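TRNA (Guanine-N(1)-)-methyltransferase (Aquifex aeolicus, PDB 1OY5) probably transfers a methyl group from S-adenosyl-L-methionine to N1 of guanosine-37 in various tRNAs, working as a homodimer. Local coordinates at residues F8-I13 / I112-Y117; I13-I18 / P40-E45; K28-K33 / P158-E163; P69-Y74 / V124-D129. All blocks are in the same frame, centred on the assembly; numbering follows the deposited sequence.

Interaction 1: F8-I13 / I112-Y117; sequences FFVLTI and IICGRY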
loop_
_atom_site.group_PDB
_atom_site.type_symbol
_atom_site.label_atom_id
_atom_site.label_comp_id
_atom_site.label_asym_id
_atom_site.label_seq_id
_atom_site.Cartn_x
_atom_site.Cartn_y
_atom_site.Cartn_z
ATOM N N PHE A 8 -12.859 9.687 8.296
ATOM C CA PHE A 8 -12.795 8.694 7.238
ATOM C C PHE A 8 -13.843 7.647 7.445
ATOM O O PHE A 8 -14.154 7.266 8.584
ATOM C CB PHE A 8 -11.446 7.968 7.230
ATOM C CG PHE A 8 -10.325 8.758 6.639
ATOM C CD1 PHE A 8 -10.218 8.936 5.265
ATOM C CD2 PHE A 8 -9.371 9.348 7.471
ATOM C CE1 PHE A 8 -9.170 9.694 4.722
ATOM C CE2 PHE A 8 -8.293 10.083 6.924
ATOM C CZ PHE A 8 -8.204 10.255 5.552
ATOM N N PHE A 9 -14.385 7.154 6.326
ATOM C CA PHE A 9 -15.390 6.097 6.347
ATOM C C PHE A 9 -14.890 5.050 5.378
ATOM O O PHE A 9 -14.765 5.314 4.201
ATOM C CB PHE A 9 -16.740 6.662 5.946
ATOM C CG PHE A 9 -17.191 7.759 6.830
ATOM C CD1 PHE A 9 -17.768 7.483 8.047
ATOM C CD2 PHE A 9 -16.976 9.075 6.487
ATOM C CE1 PHE A 9 -18.163 8.490 8.871
ATOM C CE2 PHE A 9 -17.349 10.091 7.336
ATOM C CZ PHE A 9 -17.928 9.798 8.517
ATOM N N VAL A 10 -14.583 3.858 5.856
ATOM C CA VAL A 10 -13.950 2.877 4.974
ATOM C C VAL A 10 -14.867 1.674 4.734
ATOM O O VAL A 10 -15.027 0.815 5.633
ATOM C CB VAL A 10 -12.611 2.377 5.569
ATOM C CG1 VAL A 10 -11.866 1.637 4.577
ATOM C CG2 VAL A 10 -11.791 3.503 6.030
ATOM N N LEU A 11 -15.446 1.612 3.534
ATOM C CA LEU A 11 -16.348 0.528 3.157
ATOM C C LEU A 11 -15.521 -0.677 2.792
ATOM O O LEU A 11 -14.786 -0.648 1.855
ATOM C CB LEU A 11 -17.208 0.895 1.943
ATOM C CG LEU A 11 -18.514 1.655 2.125
ATOM C CD1 LEU A 11 -18.277 2.901 2.942
ATOM C CD2 LEU A 11 -19.070 2.000 0.753
ATOM N N THR A 12 -15.732 -1.766 3.501
ATOM C CA THR A 12 -14.945 -2.963 3.316
ATOM C C THR A 12 -15.636 -4.163 3.918
ATOM O O THR A 12 -16.429 -4.024 4.838
ATOM C CB THR A 12 -13.597 -2.792 4.007
ATOM O OG1 THR A 12 -12.958 -4.054 4.132
ATOM C CG2 THR A 12 -13.781 -2.440 5.438
ATOM N N ILE A 13 -15.304 -5.332 3.415
ATOM C CA ILE A 13 -15.799 -6.586 3.954
ATOM C C ILE A 13 -14.820 -7.077 5.005
ATOM O O ILE A 13 -15.089 -8.077 5.643
ATOM C CB ILE A 13 -16.034 -7.649 2.840
ATOM C CG1 ILE A 13 -14.747 -8.045 2.132
ATOM C CG2 ILE A 13 -16.984 -7.110 1.799
ATOM C CD1 ILE A 13 -14.946 -9.176 1.148
ATOM N N ILE A 112 -14.082 5.874 1.575
ATOM C CA ILE A 112 -13.259 5.103 0.667
ATOM C C ILE A 112 -13.903 3.751 0.485
ATOM O O ILE A 112 -14.067 3.010 1.430
ATOM C CB ILE A 112 -11.870 4.913 1.242
ATOM C CG1 ILE A 112 -11.200 6.249 1.497
ATOM C CG2 ILE A 112 -11.031 4.097 0.297
ATOM C CD1 ILE A 112 -9.915 6.094 2.295
ATOM N N ILE A 113 -14.276 3.443 -0.743
ATOM C CA ILE A 113 -14.920 2.188 -1.065
ATOM C C ILE A 113 -13.807 1.231 -1.451
ATOM O O ILE A 113 -13.156 1.473 -2.453
ATOM C CB ILE A 113 -15.881 2.369 -2.257
ATOM C CG1 ILE A 113 -16.964 3.394 -1.926
ATOM C CG2 ILE A 113 -16.561 1.057 -2.596
ATOM C CD1 ILE A 113 -17.867 3.718 -3.033
ATOM N N CYS A 114 -13.610 0.151 -0.670
ATOM C CA CYS A 114 -12.535 -0.778 -0.925
ATOM C C CYS A 114 -12.969 -1.826 -1.936
ATOM O O CYS A 114 -13.846 -2.582 -1.684
ATOM C CB CYS A 114 -12.043 -1.430 0.370
ATOM S SG CYS A 114 -11.318 -0.302 1.573
ATOM N N GLY A 115 -12.349 -1.855 -3.102
ATOM C CA GLY A 115 -12.688 -2.849 -4.105
ATOM C C GLY A 115 -12.305 -4.277 -3.713
ATOM O O GLY A 115 -11.571 -4.523 -2.717
ATOM N N ARG A 116 -12.866 -5.227 -4.464
ATOM C CA ARG A 116 -12.592 -6.651 -4.291
ATOM C C ARG A 116 -12.994 -7.418 -5.525
ATOM O O ARG A 116 -13.758 -6.937 -6.361
ATOM C CB ARG A 116 -13.389 -7.244 -3.145
ATOM C CG ARG A 116 -13.323 -6.514 -1.837
ATOM C CD ARG A 116 -12.046 -6.762 -1.038
ATOM N NE ARG A 116 -11.625 -8.152 -0.966
ATOM C CZ ARG A 116 -10.434 -8.510 -0.522
ATOM N NH1 ARG A 116 -9.582 -7.593 -0.066
ATOM N NH2 ARG A 116 -10.081 -9.783 -0.500
ATOM N N TYR A 117 -12.486 -8.639 -5.624
ATOM C CA TYR A 117 -12.856 -9.552 -6.718
ATOM C C TYR A 117 -12.650 -8.951 -8.123
ATOM O O TYR A 117 -11.640 -8.328 -8.410
ATOM C CB TYR A 117 -14.313 -10.041 -6.501
ATOM C CG TYR A 117 -14.530 -10.549 -5.079
ATOM C CD1 TYR A 117 -15.465 -9.959 -4.231
ATOM C CD2 TYR A 117 -13.739 -11.576 -4.571
ATOM C CE1 TYR A 117 -15.626 -10.391 -2.946
ATOM C CE2 TYR A 117 -13.890 -12.015 -3.273
ATOM C CZ TYR A 117 -14.835 -11.417 -2.459
ATOM O OH TYR A 117 -14.961 -11.891 -1.168
#

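Interaction 2: I13-I18 / P40-E45; sequences IFPHII and PIDLRE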
loop_
_atom_site.group_PDB
_atom_site.type_symbol
_atom_site.label_atom_id
_atom_site.label_comp_id
_atom_site.label_asym_id
_atom_site.label_seq_id
_atom_site.Cartn_x
_atom_site.Cartn_y
_atom_site.Cartn_z
ATOM N N ILE A 13 -15.304 -5.332 3.415
ATOM C CA ILE A 13 -15.799 -6.586 3.954
ATOM C C ILE A 13 -14.820 -7.077 5.005
ATOM O O ILE A 13 -15.089 -8.077 5.643
ATOM C CB ILE A 13 -16.034 -7.649 2.840
ATOM C CG1 ILE A 13 -14.747 -8.045 2.132
ATOM C CG2 ILE A 13 -16.984 -7.110 1.799
ATOM C CD1 ILE A 13 -14.946 -9.176 1.148
ATOM N N PHE A 14 -13.709 -6.355 5.203
ATOM C CA PHE A 14 -12.703 -6.687 6.223
ATOM C C PHE A 14 -12.471 -5.462 7.158
ATOM O O PHE A 14 -11.395 -4.851 7.226
ATOM C CB PHE A 14 -11.391 -7.175 5.617
ATOM C CG PHE A 14 -11.528 -8.419 4.742
ATOM C CD1 PHE A 14 -12.084 -9.592 5.233
ATOM C CD2 PHE A 14 -11.060 -8.416 3.416
ATOM C CE1 PHE A 14 -12.216 -10.666 4.420
ATOM C CE2 PHE A 14 -11.181 -9.516 2.610
ATOM C CZ PHE A 14 -11.760 -10.618 3.089
ATOM N N PRO A 15 -13.511 -5.115 7.894
ATOM C CA PRO A 15 -13.421 -3.999 8.829
ATOM C C PRO A 15 -12.193 -4.105 9.705
ATOM O O PRO A 15 -11.501 -3.121 9.858
ATOM C CB PRO A 15 -14.690 -4.155 9.718
ATOM C CG PRO A 15 -15.602 -5.226 9.043
ATOM C CD PRO A 15 -14.839 -5.782 7.892
ATOM N N HIS A 16 -11.950 -5.258 10.306
ATOM C CA HIS A 16 -10.882 -5.400 11.300
ATOM C C HIS A 16 -9.514 -5.045 10.800
ATOM O O HIS A 16 -8.684 -4.648 11.562
ATOM C CB HIS A 16 -10.943 -6.794 11.954
ATOM C CG HIS A 16 -12.218 -7.006 12.723
ATOM N ND1 HIS A 16 -12.335 -7.895 13.774
ATOM C CD2 HIS A 16 -13.442 -6.433 12.583
ATOM C CE1 HIS A 16 -13.566 -7.861 14.252
ATOM N NE2 HIS A 16 -14.263 -6.994 13.534
ATOM N N ILE A 17 -9.278 -5.165 9.507
ATOM C CA ILE A 17 -8.004 -4.749 8.962
ATOM C C ILE A 17 -7.818 -3.262 9.233
ATOM O O ILE A 17 -6.754 -2.844 9.648
ATOM C CB ILE A 17 -7.892 -5.063 7.477
ATOM C CG1 ILE A 17 -7.627 -6.544 7.275
ATOM C CG2 ILE A 17 -6.750 -4.311 6.883
ATOM C CD1 ILE A 17 -7.994 -7.060 5.901
ATOM N N ILE A 18 -8.864 -2.479 9.031
ATOM C CA ILE A 18 -8.797 -1.048 9.225
ATOM C C ILE A 18 -8.701 -0.697 10.724
ATOM O O ILE A 18 -7.884 0.113 11.142
ATOM C CB ILE A 18 -10.011 -0.404 8.592
ATOM C CG1 ILE A 18 -10.244 -0.978 7.197
ATOM C CG2 ILE A 18 -9.877 1.123 8.573
ATOM C CD1 ILE A 18 -9.171 -0.728 6.254
ATOM N N PRO A 40 -14.434 2.254 10.208
ATOM C CA PRO A 40 -14.568 1.087 9.337
ATOM C C PRO A 40 -16.059 0.720 9.215
ATOM O O PRO A 40 -16.778 0.656 10.203
ATOM C CB PRO A 40 -13.790 0.003 10.070
ATOM C CG PRO A 40 -13.529 0.534 11.488
ATOM C CD PRO A 40 -13.823 1.957 11.512
ATOM N N ILE A 41 -16.543 0.553 7.993
ATOM C CA ILE A 41 -17.967 0.269 7.778
ATOM C C ILE A 41 -18.013 -1.091 7.112
ATOM O O ILE A 41 -17.518 -1.299 6.024
ATOM C CB ILE A 41 -18.646 1.352 6.885
ATOM C CG1 ILE A 41 -18.316 2.773 7.339
ATOM C CG2 ILE A 41 -20.120 1.161 6.893
ATOM C CD1 ILE A 41 -19.032 3.222 8.593
ATOM N N ASP A 42 -18.560 -2.031 7.838
ATOM C CA ASP A 42 -18.725 -3.387 7.401
ATOM C C ASP A 42 -19.813 -3.541 6.335
ATOM O O ASP A 42 -21.021 -3.381 6.639
ATOM C CB ASP A 42 -19.114 -4.193 8.577
ATOM C CG ASP A 42 -18.827 -5.608 8.402
ATOM O OD1 ASP A 42 -18.695 -6.239 9.487
ATOM O OD2 ASP A 42 -18.717 -6.168 7.273
ATOM N N LEU A 43 -19.376 -3.856 5.110
ATOM C CA LEU A 43 -20.313 -4.003 3.974
ATOM C C LEU A 43 -21.422 -5.010 4.228
ATOM O O LEU A 43 -22.565 -4.814 3.816
ATOM C CB LEU A 43 -19.623 -4.420 2.690
ATOM C CG LEU A 43 -19.414 -3.286 1.721
ATOM C CD1 LEU A 43 -18.647 -3.832 0.522
ATOM C CD2 LEU A 43 -20.749 -2.665 1.280
ATOM N N ARG A 44 -21.045 -6.071 4.903
ATOM C CA ARG A 44 -21.963 -7.096 5.236
ATOM C C ARG A 44 -23.148 -6.618 6.085
ATOM O O ARG A 44 -24.251 -7.100 5.866
ATOM C CB ARG A 44 -21.208 -8.248 5.888
ATOM C CG ARG A 44 -20.173 -8.865 4.930
ATOM C CD ARG A 44 -19.048 -9.641 5.603
ATOM N NE ARG A 44 -18.339 -8.837 6.622
ATOM C CZ ARG A 44 -17.718 -9.386 7.654
ATOM N NH1 ARG A 44 -17.674 -10.726 7.786
ATOM N NH2 ARG A 44 -17.143 -8.629 8.561
ATOM N N GLU A 45 -22.946 -5.649 6.985
ATOM C CA GLU A 45 -24.022 -5.189 7.860
ATOM C C GLU A 45 -24.960 -4.349 7.087
ATOM O O GLU A 45 -26.010 -3.987 7.593
ATOM C CB GLU A 45 -23.569 -4.367 9.053
ATOM C CG GLU A 45 -22.367 -4.860 9.775
ATOM C CD GLU A 45 -22.674 -5.824 10.874
ATOM O OE1 GLU A 45 -23.155 -6.961 10.628
ATOM O OE2 GLU A 45 -22.368 -5.459 12.027
#

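Interaction 3: K28-K33 / P158-E163; sequences KQAIKK and PGVLSE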
loop_
_atom_site.group_PDB
_atom_site.type_symbol
_atom_site.label_atom_id
_atom_site.label_comp_id
_atom_site.label_asym_id
_atom_site.label_seq_id
_atom_site.Cartn_x
_atom_site.Cartn_y
_atom_site.Cartn_z
ATOM N N LYS A 28 -2.900 6.356 14.986
ATOM C CA LYS A 28 -3.376 6.309 16.359
ATOM C C LYS A 28 -3.148 7.644 17.060
ATOM O O LYS A 28 -3.975 8.106 17.804
ATOM C CB LYS A 28 -2.692 5.184 17.098
ATOM C CG LYS A 28 -3.034 5.067 18.539
ATOM C CD LYS A 28 -1.850 4.323 19.265
ATOM C CE LYS A 28 -1.979 4.334 20.790
ATOM N NZ LYS A 28 -0.642 4.201 21.449
ATOM N N GLN A 29 -2.018 8.257 16.796
ATOM C CA GLN A 29 -1.682 9.553 17.330
ATOM C C GLN A 29 -2.708 10.583 16.843
ATOM O O GLN A 29 -3.304 11.315 17.644
ATOM C CB GLN A 29 -0.299 9.908 16.820
ATOM C CG GLN A 29 0.289 11.122 17.362
ATOM C CD GLN A 29 1.757 11.160 17.072
ATOM O OE1 GLN A 29 2.441 10.128 17.207
ATOM N NE2 GLN A 29 2.271 12.343 16.675
ATOM N N ALA A 30 -2.948 10.622 15.536
ATOM C CA ALA A 30 -3.949 11.525 14.997
ATOM C C ALA A 30 -5.313 11.306 15.689
ATOM O O ALA A 30 -6.033 12.274 16.026
ATOM C CB ALA A 30 -4.079 11.336 13.509
ATOM N N ILE A 31 -5.669 10.037 15.884
ATOM C CA ILE A 31 -6.932 9.715 16.493
ATOM C C ILE A 31 -6.855 10.153 17.951
ATOM O O ILE A 31 -7.754 10.796 18.474
ATOM C CB ILE A 31 -7.279 8.217 16.347
ATOM C CG1 ILE A 31 -7.797 7.922 14.949
ATOM C CG2 ILE A 31 -8.361 7.779 17.310
ATOM C CD1 ILE A 31 -7.720 6.386 14.629
ATOM N N LYS A 32 -5.754 9.832 18.584
ATOM C CA LYS A 32 -5.550 10.230 19.947
ATOM C C LYS A 32 -5.727 11.745 20.147
ATOM O O LYS A 32 -6.439 12.163 21.033
ATOM C CB LYS A 32 -4.167 9.813 20.397
ATOM C CG LYS A 32 -4.186 8.834 21.556
ATOM C CD LYS A 32 -4.329 9.577 22.913
ATOM C CE LYS A 32 -4.739 8.631 24.060
ATOM N NZ LYS A 32 -6.216 8.746 24.375
ATOM N N LYS A 33 -5.124 12.536 19.283
ATOM C CA LYS A 33 -5.180 13.969 19.385
ATOM C C LYS A 33 -6.475 14.585 18.876
ATOM O O LYS A 33 -6.677 15.775 18.977
ATOM C CB LYS A 33 -3.975 14.562 18.661
ATOM C CG LYS A 33 -2.640 14.206 19.311
ATOM C CD LYS A 33 -1.530 14.654 18.416
ATOM C CE LYS A 33 -0.143 14.604 19.073
ATOM N NZ LYS A 33 0.843 15.440 18.309
ATOM N N PRO A 158 -2.045 19.126 10.415
ATOM C CA PRO A 158 -1.446 19.967 11.446
ATOM C C PRO A 158 -1.808 19.453 12.843
ATOM O O PRO A 158 -2.963 19.111 13.085
ATOM C CB PRO A 158 -2.062 21.342 11.157
ATOM C CG PRO A 158 -3.265 21.077 10.454
ATOM C CD PRO A 158 -3.015 19.871 9.600
ATOM N N GLY A 159 -0.825 19.369 13.732
ATOM C CA GLY A 159 -1.044 18.886 15.082
ATOM C C GLY A 159 -0.643 17.422 15.305
ATOM O O GLY A 159 -0.635 16.946 16.440
ATOM N N VAL A 160 -0.281 16.712 14.236
ATOM C CA VAL A 160 -0.006 15.276 14.324
ATOM C C VAL A 160 1.491 14.998 14.447
ATOM O O VAL A 160 1.950 14.421 15.440
ATOM C CB VAL A 160 -0.577 14.521 13.095
ATOM C CG1 VAL A 160 -0.315 13.030 13.217
ATOM C CG2 VAL A 160 -2.065 14.802 12.915
ATOM N N LEU A 161 2.236 15.380 13.408
ATOM C CA LEU A 161 3.705 15.296 13.396
ATOM C C LEU A 161 4.263 16.601 13.975
ATOM O O LEU A 161 4.054 17.671 13.394
ATOM C CB LEU A 161 4.244 15.171 11.961
ATOM C CG LEU A 161 4.207 13.821 11.263
ATOM C CD1 LEU A 161 4.704 13.941 9.834
ATOM C CD2 LEU A 161 5.058 12.857 12.036
ATOM N N SER A 162 4.954 16.506 15.117
ATOM C CA SER A 162 5.694 17.634 15.745
ATOM C C SER A 162 6.727 18.448 14.926
ATOM O O SER A 162 7.878 18.583 15.363
ATOM C CB SER A 162 6.496 17.102 16.933
ATOM O OG SER A 162 5.751 16.203 17.740
ATOM N N GLU A 163 6.296 18.959 13.769
ATOM C CA GLU A 163 6.947 19.987 12.877
ATOM C C GLU A 163 7.787 19.723 11.640
ATOM O O GLU A 163 8.901 20.223 11.553
ATOM C CB GLU A 163 7.633 21.176 13.592
ATOM C CG GLU A 163 7.671 22.512 12.783
ATOM C CD GLU A 163 7.484 22.454 11.253
ATOM O OE1 GLU A 163 7.986 21.539 10.567
ATOM O OE2 GLU A 163 6.853 23.393 10.709
#

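Interaction 4: P69-Y74 / V124-D129; sequences PIYEAY and VKKIVD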
loop_
_atom_site.group_PDB
_atom_site.type_symbol
_atom_site.label_atom_id
_atom_site.label_comp_id
_atom_site.label_asym_id
_atom_site.label_seq_id
_atom_site.Cartn_x
_atom_site.Cartn_y
_atom_site.Cartn_z
ATOM N N PRO A 69 -25.471 -2.757 -1.200
ATOM C CA PRO A 69 -24.830 -2.587 0.107
ATOM C C PRO A 69 -23.956 -1.353 0.167
ATOM O O PRO A 69 -23.932 -0.643 1.181
ATOM C CB PRO A 69 -24.022 -3.878 0.273
ATOM C CG PRO A 69 -24.611 -4.811 -0.674
ATOM C CD PRO A 69 -25.082 -4.021 -1.846
ATOM N N ILE A 70 -23.237 -1.088 -0.912
ATOM C CA ILE A 70 -22.445 0.138 -0.986
ATOM C C ILE A 70 -23.340 1.385 -0.999
ATOM O O ILE A 70 -23.021 2.382 -0.377
ATOM C CB ILE A 70 -21.520 0.096 -2.198
ATOM C CG1 ILE A 70 -20.440 -0.967 -1.988
ATOM C CG2 ILE A 70 -20.894 1.480 -2.463
ATOM C CD1 ILE A 70 -19.626 -1.171 -3.213
ATOM N N TYR A 71 -24.455 1.341 -1.712
ATOM C CA TYR A 71 -25.362 2.505 -1.760
ATOM C C TYR A 71 -26.018 2.730 -0.388
ATOM O O TYR A 71 -26.144 3.851 0.097
ATOM C CB TYR A 71 -26.420 2.334 -2.850
ATOM C CG TYR A 71 -26.059 3.038 -4.125
ATOM C CD1 TYR A 71 -26.216 4.415 -4.251
ATOM C CD2 TYR A 71 -25.553 2.340 -5.207
ATOM C CE1 TYR A 71 -25.886 5.073 -5.424
ATOM C CE2 TYR A 71 -25.218 2.988 -6.385
ATOM C CZ TYR A 71 -25.396 4.359 -6.480
ATOM O OH TYR A 71 -25.063 4.992 -7.637
ATOM N N GLU A 72 -26.427 1.637 0.223
ATOM C CA GLU A 72 -26.957 1.652 1.578
ATOM C C GLU A 72 -25.898 2.244 2.554
ATOM O O GLU A 72 -26.184 3.110 3.357
ATOM C CB GLU A 72 -27.281 0.210 1.976
ATOM C CG GLU A 72 -28.640 -0.032 2.584
ATOM C CD GLU A 72 -29.760 0.504 1.749
ATOM O OE1 GLU A 72 -30.182 -0.202 0.813
ATOM O OE2 GLU A 72 -30.219 1.639 2.041
ATOM N N ALA A 73 -24.667 1.772 2.479
ATOM C CA ALA A 73 -23.639 2.285 3.359
ATOM C C ALA A 73 -23.418 3.803 3.154
ATOM O O ALA A 73 -23.248 4.562 4.124
ATOM C CB ALA A 73 -22.360 1.540 3.139
ATOM N N TYR A 74 -23.381 4.207 1.879
ATOM C CA TYR A 74 -23.245 5.597 1.483
ATOM C C TYR A 74 -24.378 6.410 2.121
ATOM O O TYR A 74 -24.117 7.398 2.821
ATOM C CB TYR A 74 -23.255 5.693 -0.051
ATOM C CG TYR A 74 -23.265 7.100 -0.632
ATOM C CD1 TYR A 74 -24.436 7.649 -1.128
ATOM C CD2 TYR A 74 -22.119 7.855 -0.699
ATOM C CE1 TYR A 74 -24.481 8.916 -1.665
ATOM C CE2 TYR A 74 -22.139 9.138 -1.241
ATOM C CZ TYR A 74 -23.343 9.654 -1.716
ATOM O OH TYR A 74 -23.440 10.912 -2.220
ATOM N N VAL A 124 -22.039 2.064 -9.097
ATOM C CA VAL A 124 -21.592 2.676 -7.871
ATOM C C VAL A 124 -20.881 3.959 -8.219
ATOM O O VAL A 124 -20.861 4.914 -7.420
ATOM C CB VAL A 124 -20.632 1.753 -7.144
ATOM C CG1 VAL A 124 -19.850 2.484 -6.093
ATOM C CG2 VAL A 124 -21.419 0.601 -6.531
ATOM N N LYS A 125 -20.314 3.972 -9.425
ATOM C CA LYS A 125 -19.541 5.098 -9.913
ATOM C C LYS A 125 -20.294 6.425 -9.899
ATOM O O LYS A 125 -19.677 7.457 -9.891
ATOM C CB LYS A 125 -19.029 4.811 -11.323
ATOM C CG LYS A 125 -17.951 3.728 -11.394
ATOM C CD LYS A 125 -16.760 4.055 -10.512
ATOM C CE LYS A 125 -15.515 3.298 -10.960
ATOM N NZ LYS A 125 -15.732 1.874 -11.258
ATOM N N LYS A 126 -21.612 6.407 -9.873
ATOM C CA LYS A 126 -22.375 7.634 -9.860
ATOM C C LYS A 126 -22.185 8.448 -8.593
ATOM O O LYS A 126 -22.470 9.633 -8.578
ATOM C CB LYS A 126 -23.863 7.352 -10.055
ATOM C CG LYS A 126 -24.177 6.593 -11.332
ATOM C CD LYS A 126 -23.894 7.409 -12.584
ATOM C CE LYS A 126 -22.477 7.202 -13.124
ATOM N NZ LYS A 126 -22.241 5.855 -13.755
ATOM N N ILE A 127 -21.742 7.827 -7.516
ATOM C CA ILE A 127 -21.536 8.569 -6.287
ATOM C C ILE A 127 -20.081 8.578 -5.930
ATOM O O ILE A 127 -19.753 8.937 -4.806
ATOM C CB ILE A 127 -22.298 7.941 -5.108
ATOM C CG1 ILE A 127 -21.728 6.536 -4.796
ATOM C CG2 ILE A 127 -23.785 7.943 -5.399
ATOM C CD1 ILE A 127 -22.355 5.806 -3.664
ATOM N N VAL A 128 -19.211 8.185 -6.864
ATOM C CA VAL A 128 -17.768 8.154 -6.622
ATOM C C VAL A 128 -17.257 9.439 -7.192
ATOM O O VAL A 128 -17.595 9.782 -8.313
ATOM C CB VAL A 128 -17.064 7.069 -7.429
ATOM C CG1 VAL A 128 -15.581 7.306 -7.420
ATOM C CG2 VAL A 128 -17.394 5.681 -6.905
ATOM N N ASP A 129 -16.437 10.150 -6.439
ATOM C CA ASP A 129 -15.879 11.424 -6.870
ATOM C C ASP A 129 -14.525 11.254 -7.518
ATOM O O ASP A 129 -14.164 11.972 -8.434
ATOM C CB ASP A 129 -15.675 12.262 -5.611
ATOM C CG ASP A 129 -16.953 12.774 -5.046
ATOM O OD1 ASP A 129 -17.609 13.545 -5.760
ATOM O OD2 ASP A 129 -17.391 12.452 -3.909
#

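Interaction 1: F8-I13 / I112-Y117
Val10 pairs with Ile112 and Leu11 with Ile113 where strands 8-12 and 112-114 run parallel, side by side in the central sheet of this SPOUT-family fold. The backbone supplies three hydrogen bonds: Ile112 N to Phe9 O at 2.8 Å, Leu11 N to Ile112 O at 2.9 Å, and Cys114 N to Leu11 O at 2.9 Å. Leu11 thus uses both its N-H and its carbonyl on the neighbouring strand.

The apolar contacts divide between the two faces of the sheet. On one, Val10 CG1 meets Cys114 SG at 3.6 Å; a chi1 of -168° turns CG1 anti to the backbone N, and this is the branch that meets the sulfur. Phe8 and Ile112 touch at this same face, which helix 143-155 covers through Ile150 and Ala146. On the other, Leu11 and Ile113 point the same way, with Leu11 CD2 3.7 Å from Ile113 CG1, beneath helix 67-81. Val10, Leu11, Ile112 and Ile113 are branched aliphatics suited to a sheet covered on both faces, and the small Cys114 leaves room for Val10.

Beyond the strands, Ile13 CD1 reaches Tyr117 OH at 3.6 Å and passes near Arg116. Polar groups gather here too: Arg116 NH1 makes a salt bridge to Glu143, and Thr12 OG1 bonds to Phe14 N and Glu143. The chemistry therefore changes from apolar strand to a more polar end about where Gly115, a probable S-adenosyl-L-methionine-binding residue, follows Cys114.

Interaction 2: I13-I18 / P40-E45
Pro15 crosses the carboxylate of Asp42 at a slant, Pro15 CG lying 3.3 Å from Asp42 OD1, in the more closely packed part of the contact, where Pro15 is buried. Farther along, Pro40 CB rests 4.1 Å from Ile18 CB and also meets Pro15. At the other end Ile13 CG2 lies 3.9 Å from Leu43 CB. Prolines suit both places: a compact ring fills space without a polar tip, and Pro15 fits the first turn of helix 15-21, where a missing N-H costs little. This helix lies within the beta-alpha-beta crossover that joins strand 6-12 to its parallel neighbour 36-42, so the contact ties the start of the crossover to its end. The solvent side is looser and charged. Arg44, bent at chi3 (-54°), curls back so that Arg44 NE binds Asp42 OD2 at 2.8 Å on the syn lone pair, a salt bridge within its own segment. Ile13 O sits over one face of that guanidinium, 3.5 Å from Arg44 NE, at an angle too poor for a hydrogen bond.

Interaction 3: K28-K33 / P158-E163
The flat amide of Gln29 presents its nitrogen end to the carbonyl of Val160, and the ammonium of Lys33 approaches that same carbonyl from above its plane, 40° out of it. The modelled separation of Gln29 NE2 from Val160 O, 2.4 Å, is too short to be trusted in detail, so the exact geometry of that bond is doubtful. This is the C-terminal part of helix 25-33, the second helix of the crossover between strands 6-12 and 36-42, touching the irregular loop that follows helix 143-155 and soon runs into the unmodelled residues 165-178. Long polar side chains suit the job: Gln29 and Lys33 stand one helical turn apart, and both extend beyond CG to reach across to peptide oxygens. Between them in sequence, Ala30 is small enough to let the loop come close. Val160 also packs against Lys35; with chi1 -179° its CG1 stands anti to the backbone N, and Val160 CG1 and CG2 are each 4.1 Å from Ala30 CB. Gly159 adopts a positive phi, a conformation glycine takes readily, and its carbonyl accepts the firmer of the two lysine bonds: Lys33 NZ lies 2.8 Å from Gly159 O, against 3.2 Å from Val160 O.

Interaction 4: P69-Y74 / V124-D129
Ile127 pushes its side chain between the rings of Tyr71 and Tyr74, which stand on successive turns of helix 67-81. Its CB comes first, 3.9 Å from Tyr74 CZ. From there the chain forks. The CG2 branch leans on the other tyrosine, 3.6 Å from Tyr71 CE1 and a little farther from its hydroxyl. The other branch leaves CB between the backbone N and the carbonyl carbon (chi1 65°) and continues fully extended, carrying CD1 to the helix. That methyl ends over one face of each ring, making two CH-pi contacts: 3.7 Å from Ile127 CD1 to the Tyr74 centroid and 4.3 Å to that of Tyr71. A branched aliphatic residue suits the place because one side chain can serve both rings.

Helix 67-81 covers one face of the parallel sheet of this alpha/beta SPOUT fold, and segment 124-129, which opens in a 3-10 turn, leads to the edge strand 130-131. Nearer the sheet Val124 CG1 meets Ile70 CG2 at 3.9 Å, the two side chains crossing at about a right angle, and both touch Ile113. Tyr71 is apolar along its ring but has a polar end, which is satisfied by a hydrogen bond to the carbonyl of Arg123; Tyr71 OH also rests 3.6 Å from Lys126 CB. Outward, Arg189 of the second subunit packs on Tyr71 and Met191 of that subunit on Lys126.

How the interactions relate
Interactions 1, 2 and 4 cluster on one side of the chain's centre. Interaction 1 joins central strands 6-12 and 109-114; interaction 2 touches it, their centres about 8 Å apart, shares Ile13 and packs the start of helix 15-21 on the end of strand 36-42, the neighbour of 6-12 in the sheet. Interactions 1 and 4 have centres about 10 Å apart, with Ile70 of helix 67-81 packing on Leu11 and Ile113. Leu43 bridges interactions 2 and 4. Interaction 3 stands apart, about 24 Å from interactions 1 and 2 and about 30 Å from interaction 4 between centres. Along the chain, interaction 2 closes before interaction 4 opens, whereas interactions 1 and 4 alternate, interweaving distant sequence near the probable cofactor-binding Gly115.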